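Local coordinates for protein type III secretion system effector HopBA1 (Pseudomonas syringae pv. aptata, PDB 5T09) that acts as a bacterial virulence factor that the Arabidopsis resistance protein RBA1 recognises, enhancing RBA1 self-association and so triggering plant cell death, at residues E83-D89 against F107-W112; K101-K105 against L120-E125. One frame throughout, in Å; residues are numbered along the deposited sequence.

Interaction 1 of 2, residues E83-D89 against F107-W112; sequences EFVKHSD and FLEASW
Phe84 and Trp112 meet in a T-shaped (edge-to-face) stack. The edge of the phenylalanine points at the face of the indole, with the planes at 89° and the centroid of the indole six-membered ring 5.2 Å from that of Phe84. The touching atom is Phe84 CD1, which sits over the middle of the indole. Phe84 CB adds a CH-pi contact to the five-membered ring, 4.3 Å from its centroid. Trp188 and Trp119 also pack against the Phe84 ring.

Leu108 extends this apolar patch. Its CD2 lies 4.0 Å from Phe84 CB and 3.9 Å from Val85 CG2. The other branch of Val85, CG1, is anti to the backbone N (chi1 -179°) and reaches CE2 of the Phe107 ring. Asp89 CB meets the same ring at its edge, in plane, 3.8 Å from CZ.

The fold is alpha/beta with a largely parallel central sheet, of the EreA/ChaN-like type. Segment 83-89 is the loop at the C-terminal end of strand 77-82, and the C-terminal half of helix 101-112 packs against it.

Glu83 begins the polar edge. Its OE2 lies at the indole edge, in the ring plane, 3.5 Å from Trp112 CH2. The carboxylate itself is held by Gly190 N and by a salt bridge to Arg162. At the outer edge, Lys86 NZ donates to Ser111 OG over 3.1 Å. A water accepts from Lys86 NZ and from Trp112 NE1, and donates to Glu83 O, 2.6 Å from the water oxygen.

Interaction 2 of 2, residues K101-K105 against L120-E125; sequences KSAVK and LDKVSE
Ser124 of helix 117-132 faces helix 101-112 where the CA atoms of the two segments come nearest. Its OG lies 3.2 Å from Lys105 CA and also touches Lys105 CB. Its CB rests against Val104 CG1 and the carbonyl oxygen of Lys101. The small side chain is consistent with the close approach, the CA atoms of Lys105 and Ser124 being 5.5 Å apart.

Leu120 lies one turn earlier. Its CD2 branch packs on the aliphatic part of Lys105, 3.6 Å from CG, and also reaches Lys105 O. Toward the Glu125 end, Lys101 runs across the helix. Its CG lies near Glu125 N and its CD is 4.1 Å from Glu125 CB. A bend at chi3 (74°) then turns the end of Lys101 to Asp121. There Lys101 NZ and Asp121 OD2 form a salt bridge at 3.4 Å, which is weak as a hydrogen bond.

The Ser124 hydroxyl is fixed from within its own helix. OG donates to Leu120 O over 2.8 Å, and Ser124 N reaches the same oxygen from the opposite face of the carbonyl plane. Lys105 is fully extended, and its NZ pairs with Asp117 at the start of helix 117-132. Val104 is packed further by Phe93 and Leu97 of helix 90-99. The short segments cross steeply, at 123° between their N-to-C directions and with axes 8.5 Å apart, in the helical region between strands 77-82 and 136-141.

A buried hydroxyl, held by its own helix, thus sits at the centre among apolar contacts, and one salt bridge, Lys101-Asp121, lies at the margin. Lys105 NZ is 4.4 Å from Asp121 OD2, too far for a salt bridge. Being paired with Asp117, it probably adds little more than a longer-range attraction.

How the interactions relate
From the N terminus, the chain leaves strand 77-82 and enters segment 83-89. It then runs through helix 90-99 into helix 101-112, which carries segment 101-105 and, further on, segment 107-112. Interaction 1 closes this largely helical loop back onto the end of the strand. Interaction 2 starts inside that loop and closes after it, on helix 117-132, so the two contacts cross along the chain. Helix 101-112 is common to both. Direct packing joins them, with Leu120 touching Leu108, Glu109 and Trp112, and Val123 touching Phe84. Together they tie the loop that follows strand 77-82 to two successive helices before strand 136-141 begins.

Interaction 1 of 2, residues E83-D89 against F107-W112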
loop_
_atom_site.group_PDB
_atom_site.type_symbol
_atom_site.label_atom_id
_atom_site.label_comp_id
_atom_site.label_asym_id
_atom_site.label_seq_id
_atom_site.Cartn_x
_atom_site.Cartn_y
_atom_site.Cartn_z
ATOM N N GLU A 83 4.160 -2.087 3.849
ATOM C CA GLU A 83 4.197 -3.289 4.675
ATOM C C GLU A 83 5.460 -4.107 4.435
ATOM O O GLU A 83 5.888 -4.857 5.318
ATOM C CB GLU A 83 2.969 -4.154 4.384
ATOM C CG GLU A 83 2.990 -5.525 5.057
ATOM C CD GLU A 83 1.832 -6.415 4.642
ATOM O OE1 GLU A 83 1.143 -6.090 3.654
ATOM O OE2 GLU A 83 1.623 -7.456 5.302
ATOM N N PHE A 84 6.065 -3.983 3.259
ATOM C CA PHE A 84 7.130 -4.900 2.869
ATOM C C PHE A 84 8.396 -4.721 3.695
ATOM O O PHE A 84 9.272 -5.590 3.651
ATOM C CB PHE A 84 7.430 -4.717 1.385
ATOM C CG PHE A 84 6.197 -4.693 0.527
ATOM C CD1 PHE A 84 5.367 -5.798 0.462
ATOM C CD2 PHE A 84 5.864 -3.563 -0.203
ATOM C CE1 PHE A 84 4.225 -5.778 -0.316
ATOM C CE2 PHE A 84 4.729 -3.538 -0.988
ATOM C CZ PHE A 84 3.906 -4.647 -1.045
ATOM N N VAL A 85 8.505 -3.633 4.454
ATOM C CA VAL A 85 9.667 -3.353 5.285
ATOM C C VAL A 85 9.196 -3.196 6.720
ATOM O O VAL A 85 8.204 -2.502 6.983
ATOM C CB VAL A 85 10.410 -2.088 4.824
ATOM C CG1 VAL A 85 11.634 -1.837 5.697
ATOM C CG2 VAL A 85 10.808 -2.208 3.367
ATOM N N LYS A 86 9.908 -3.831 7.641
ATOM C CA LYS A 86 9.623 -3.668 9.055
ATOM C C LYS A 86 10.141 -2.318 9.521
ATOM O O LYS A 86 11.241 -1.898 9.152
ATOM C CB LYS A 86 10.255 -4.804 9.858
ATOM C CG LYS A 86 9.646 -6.156 9.521
ATOM C CD LYS A 86 10.641 -7.298 9.627
ATOM C CE LYS A 86 10.086 -8.571 8.994
ATOM N NZ LYS A 86 9.751 -8.404 7.545
ATOM N N HIS A 87 9.322 -1.618 10.307
ATOM C CA HIS A 87 9.713 -0.286 10.755
ATOM C C HIS A 87 11.036 -0.320 11.502
ATOM O O HIS A 87 11.794 0.655 11.470
ATOM C CB HIS A 87 8.628 0.318 11.642
ATOM C CG HIS A 87 8.927 1.716 12.082
ATOM N ND1 HIS A 87 9.402 2.015 13.340
ATOM C CD2 HIS A 87 8.836 2.896 11.423
ATOM C CE1 HIS A 87 9.581 3.319 13.443
ATOM N NE2 HIS A 87 9.246 3.877 12.293
ATOM N N SER A 88 11.331 -1.434 12.171
ATOM C CA SER A 88 12.565 -1.567 12.931
ATOM C C SER A 88 13.794 -1.711 12.041
ATOM O O SER A 88 14.915 -1.513 12.522
ATOM C CB SER A 88 12.460 -2.773 13.862
ATOM O OG SER A 88 12.296 -3.966 13.115
ATOM N N ASP A 89 13.616 -2.059 10.765
ATOM C CA ASP A 89 14.725 -2.215 9.831
ATOM C C ASP A 89 14.959 -0.962 8.992
ATOM O O ASP A 89 15.562 -1.048 7.918
ATOM C CB ASP A 89 14.479 -3.411 8.910
ATOM C CG ASP A 89 14.454 -4.732 9.655
ATOM O OD1 ASP A 89 15.026 -4.802 10.763
ATOM O OD2 ASP A 89 13.866 -5.700 9.131
ATOM N N PHE A 107 17.102 -7.516 -0.057
ATOM C CA PHE A 107 16.692 -7.183 1.303
ATOM C C PHE A 107 15.275 -7.666 1.602
ATOM O O PHE A 107 14.981 -8.055 2.737
ATOM C CB PHE A 107 16.797 -5.671 1.519
ATOM C CG PHE A 107 16.286 -5.209 2.856
ATOM C CD1 PHE A 107 17.124 -5.160 3.956
ATOM C CD2 PHE A 107 14.968 -4.820 3.011
ATOM C CE1 PHE A 107 16.656 -4.734 5.185
ATOM C CE2 PHE A 107 14.498 -4.394 4.237
ATOM C CZ PHE A 107 15.343 -4.354 5.323
ATOM N N LEU A 108 14.387 -7.646 0.610
ATOM C CA LEU A 108 12.999 -8.045 0.810
ATOM C C LEU A 108 12.775 -9.540 0.644
ATOM O O LEU A 108 11.726 -10.045 1.059
ATOM C CB LEU A 108 12.088 -7.297 -0.173
ATOM C CG LEU A 108 12.004 -5.779 -0.017
ATOM C CD1 LEU A 108 11.242 -5.159 -1.184
ATOM C CD2 LEU A 108 11.332 -5.423 1.293
ATOM N N GLU A 109 13.737 -10.259 0.067
ATOM C CA GLU A 109 13.497 -11.637 -0.345
ATOM C C GLU A 109 13.184 -12.534 0.846
ATOM O O GLU A 109 12.274 -13.369 0.780
ATOM C CB GLU A 109 14.710 -12.164 -1.110
ATOM C CG GLU A 109 14.456 -13.439 -1.887
ATOM C CD GLU A 109 15.642 -13.835 -2.743
ATOM O OE1 GLU A 109 16.787 -13.750 -2.251
ATOM O OE2 GLU A 109 15.431 -14.222 -3.912
ATOM N N ALA A 110 13.930 -12.380 1.944
ATOM C CA ALA A 110 13.754 -13.256 3.097
ATOM C C ALA A 110 12.299 -13.311 3.547
ATOM O O ALA A 110 11.775 -14.389 3.851
ATOM C CB ALA A 110 14.650 -12.793 4.245
ATOM N N SER A 111 11.626 -12.162 3.595
ATOM C CA SER A 111 10.256 -12.108 4.083
ATOM C C SER A 111 9.213 -12.086 2.974
ATOM O O SER A 111 8.065 -12.466 3.225
ATOM C CB SER A 111 10.064 -10.873 4.971
ATOM O OG SER A 111 10.790 -11.011 6.179
ATOM N N TRP A 112 9.575 -11.665 1.761
ATOM C CA TRP A 112 8.585 -11.406 0.725
ATOM C C TRP A 112 8.851 -12.103 -0.600
ATOM O O TRP A 112 7.995 -12.031 -1.490
ATOM C CB TRP A 112 8.462 -9.891 0.496
ATOM C CG TRP A 112 7.809 -9.265 1.666
ATOM C CD1 TRP A 112 8.419 -8.642 2.714
ATOM C CD2 TRP A 112 6.411 -9.254 1.950
ATOM N NE1 TRP A 112 7.480 -8.231 3.628
ATOM C CE2 TRP A 112 6.238 -8.596 3.178
ATOM C CE3 TRP A 112 5.284 -9.732 1.277
ATOM C CZ2 TRP A 112 4.983 -8.401 3.749
ATOM C CZ3 TRP A 112 4.043 -9.535 1.841
ATOM C CH2 TRP A 112 3.901 -8.880 3.062
HETATM O O HOH W 1 7.360 -6.837 6.258
#

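Interaction 2 of 2, residues K101-K105 against L120-E125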
loop_
_atom_site.group_PDB
_atom_site.type_symbol
_atom_site.label_atom_id
_atom_site.label_comp_id
_atom_site.label_asym_id
_atom_site.label_seq_id
_atom_site.Cartn_x
_atom_site.Cartn_y
_atom_site.Cartn_z
ATOM N N LYS A 101 17.796 -1.061 -7.191
ATOM C CA LYS A 101 16.750 -2.077 -7.264
ATOM C C LYS A 101 17.266 -3.444 -6.843
ATOM O O LYS A 101 16.575 -4.187 -6.137
ATOM C CB LYS A 101 16.188 -2.143 -8.686
ATOM C CG LYS A 101 15.042 -3.130 -8.855
ATOM C CD LYS A 101 14.694 -3.352 -10.317
ATOM C CE LYS A 101 15.746 -4.203 -11.016
ATOM N NZ LYS A 101 15.331 -4.589 -12.390
ATOM N N SER A 102 18.474 -3.801 -7.279
ATOM C CA SER A 102 19.002 -5.127 -6.979
ATOM C C SER A 102 19.195 -5.312 -5.480
ATOM O O SER A 102 18.957 -6.400 -4.944
ATOM C CB SER A 102 20.318 -5.342 -7.725
ATOM O OG SER A 102 20.155 -5.105 -9.113
ATOM N N ALA A 103 19.623 -4.257 -4.785
ATOM C CA ALA A 103 19.822 -4.347 -3.342
ATOM C C ALA A 103 18.493 -4.478 -2.606
ATOM O O ALA A 103 18.383 -5.251 -1.648
ATOM C CB ALA A 103 20.592 -3.124 -2.847
ATOM N N VAL A 104 17.475 -3.728 -3.030
ATOM C CA VAL A 104 16.179 -3.786 -2.358
ATOM C C VAL A 104 15.587 -5.186 -2.466
ATOM O O VAL A 104 15.027 -5.717 -1.499
ATOM C CB VAL A 104 15.232 -2.718 -2.940
ATOM C CG1 VAL A 104 13.810 -2.887 -2.400
ATOM C CG2 VAL A 104 15.754 -1.322 -2.623
ATOM N N LYS A 105 15.699 -5.804 -3.641
ATOM C CA LYS A 105 15.129 -7.134 -3.837
ATOM C C LYS A 105 15.751 -8.139 -2.873
ATOM O O LYS A 105 15.040 -8.907 -2.213
ATOM C CB LYS A 105 15.329 -7.570 -5.289
ATOM C CG LYS A 105 14.686 -8.902 -5.649
ATOM C CD LYS A 105 14.944 -9.253 -7.106
ATOM C CE LYS A 105 14.412 -10.631 -7.464
ATOM N NZ LYS A 105 14.842 -11.051 -8.826
ATOM N N LEU A 120 8.421 -9.576 -6.723
ATOM C CA LEU A 120 9.394 -8.955 -5.831
ATOM C C LEU A 120 10.271 -7.972 -6.593
ATOM O O LEU A 120 10.638 -6.915 -6.066
ATOM C CB LEU A 120 10.256 -10.016 -5.149
ATOM C CG LEU A 120 11.124 -9.481 -4.002
ATOM C CD1 LEU A 120 10.252 -9.088 -2.815
ATOM C CD2 LEU A 120 12.180 -10.483 -3.573
ATOM N N ASP A 121 10.620 -8.302 -7.838
ATOM C CA ASP A 121 11.367 -7.363 -8.670
ATOM C C ASP A 121 10.564 -6.089 -8.910
ATOM O O ASP A 121 11.089 -4.976 -8.787
ATOM C CB ASP A 121 11.737 -8.027 -9.997
ATOM C CG ASP A 121 12.593 -7.138 -10.874
ATOM O OD1 ASP A 121 12.025 -6.347 -11.657
ATOM O OD2 ASP A 121 13.834 -7.230 -10.782
ATOM N N LYS A 122 9.279 -6.233 -9.253
ATOM C CA LYS A 122 8.451 -5.057 -9.513
ATOM C C LYS A 122 8.219 -4.250 -8.241
ATOM O O LYS A 122 8.191 -3.013 -8.281
ATOM C CB LYS A 122 7.116 -5.473 -10.134
ATOM C CG LYS A 122 7.227 -6.037 -11.549
ATOM C CD LYS A 122 7.829 -5.014 -12.502
ATOM C CE LYS A 122 7.638 -5.399 -13.960
ATOM N NZ LYS A 122 8.174 -4.343 -14.868
ATOM N N VAL A 123 8.042 -4.925 -7.104
ATOM C CA VAL A 123 7.922 -4.207 -5.838
ATOM C C VAL A 123 9.181 -3.390 -5.584
ATOM O O VAL A 123 9.117 -2.214 -5.213
ATOM C CB VAL A 123 7.645 -5.189 -4.684
ATOM C CG1 VAL A 123 7.706 -4.470 -3.332
ATOM C CG2 VAL A 123 6.289 -5.845 -4.862
ATOM N N SER A 124 10.349 -4.005 -5.784
ATOM C CA SER A 124 11.604 -3.288 -5.584
ATOM C C SER A 124 11.716 -2.097 -6.528
ATOM O O SER A 124 12.137 -1.009 -6.117
ATOM C CB SER A 124 12.783 -4.240 -5.779
ATOM O OG SER A 124 12.692 -5.338 -4.885
ATOM N N GLU A 125 11.345 -2.279 -7.799
ATOM C CA GLU A 125 11.370 -1.158 -8.734
ATOM C C GLU A 125 10.459 -0.030 -8.263
ATOM O O GLU A 125 10.807 1.151 -8.381
ATOM C CB GLU A 125 10.961 -1.619 -10.136
ATOM C CG GLU A 125 11.112 -0.537 -11.199
ATOM C CD GLU A 125 10.584 -0.956 -12.562
ATOM O OE1 GLU A 125 9.707 -1.845 -12.622
ATOM O OE2 GLU A 125 11.048 -0.391 -13.576
#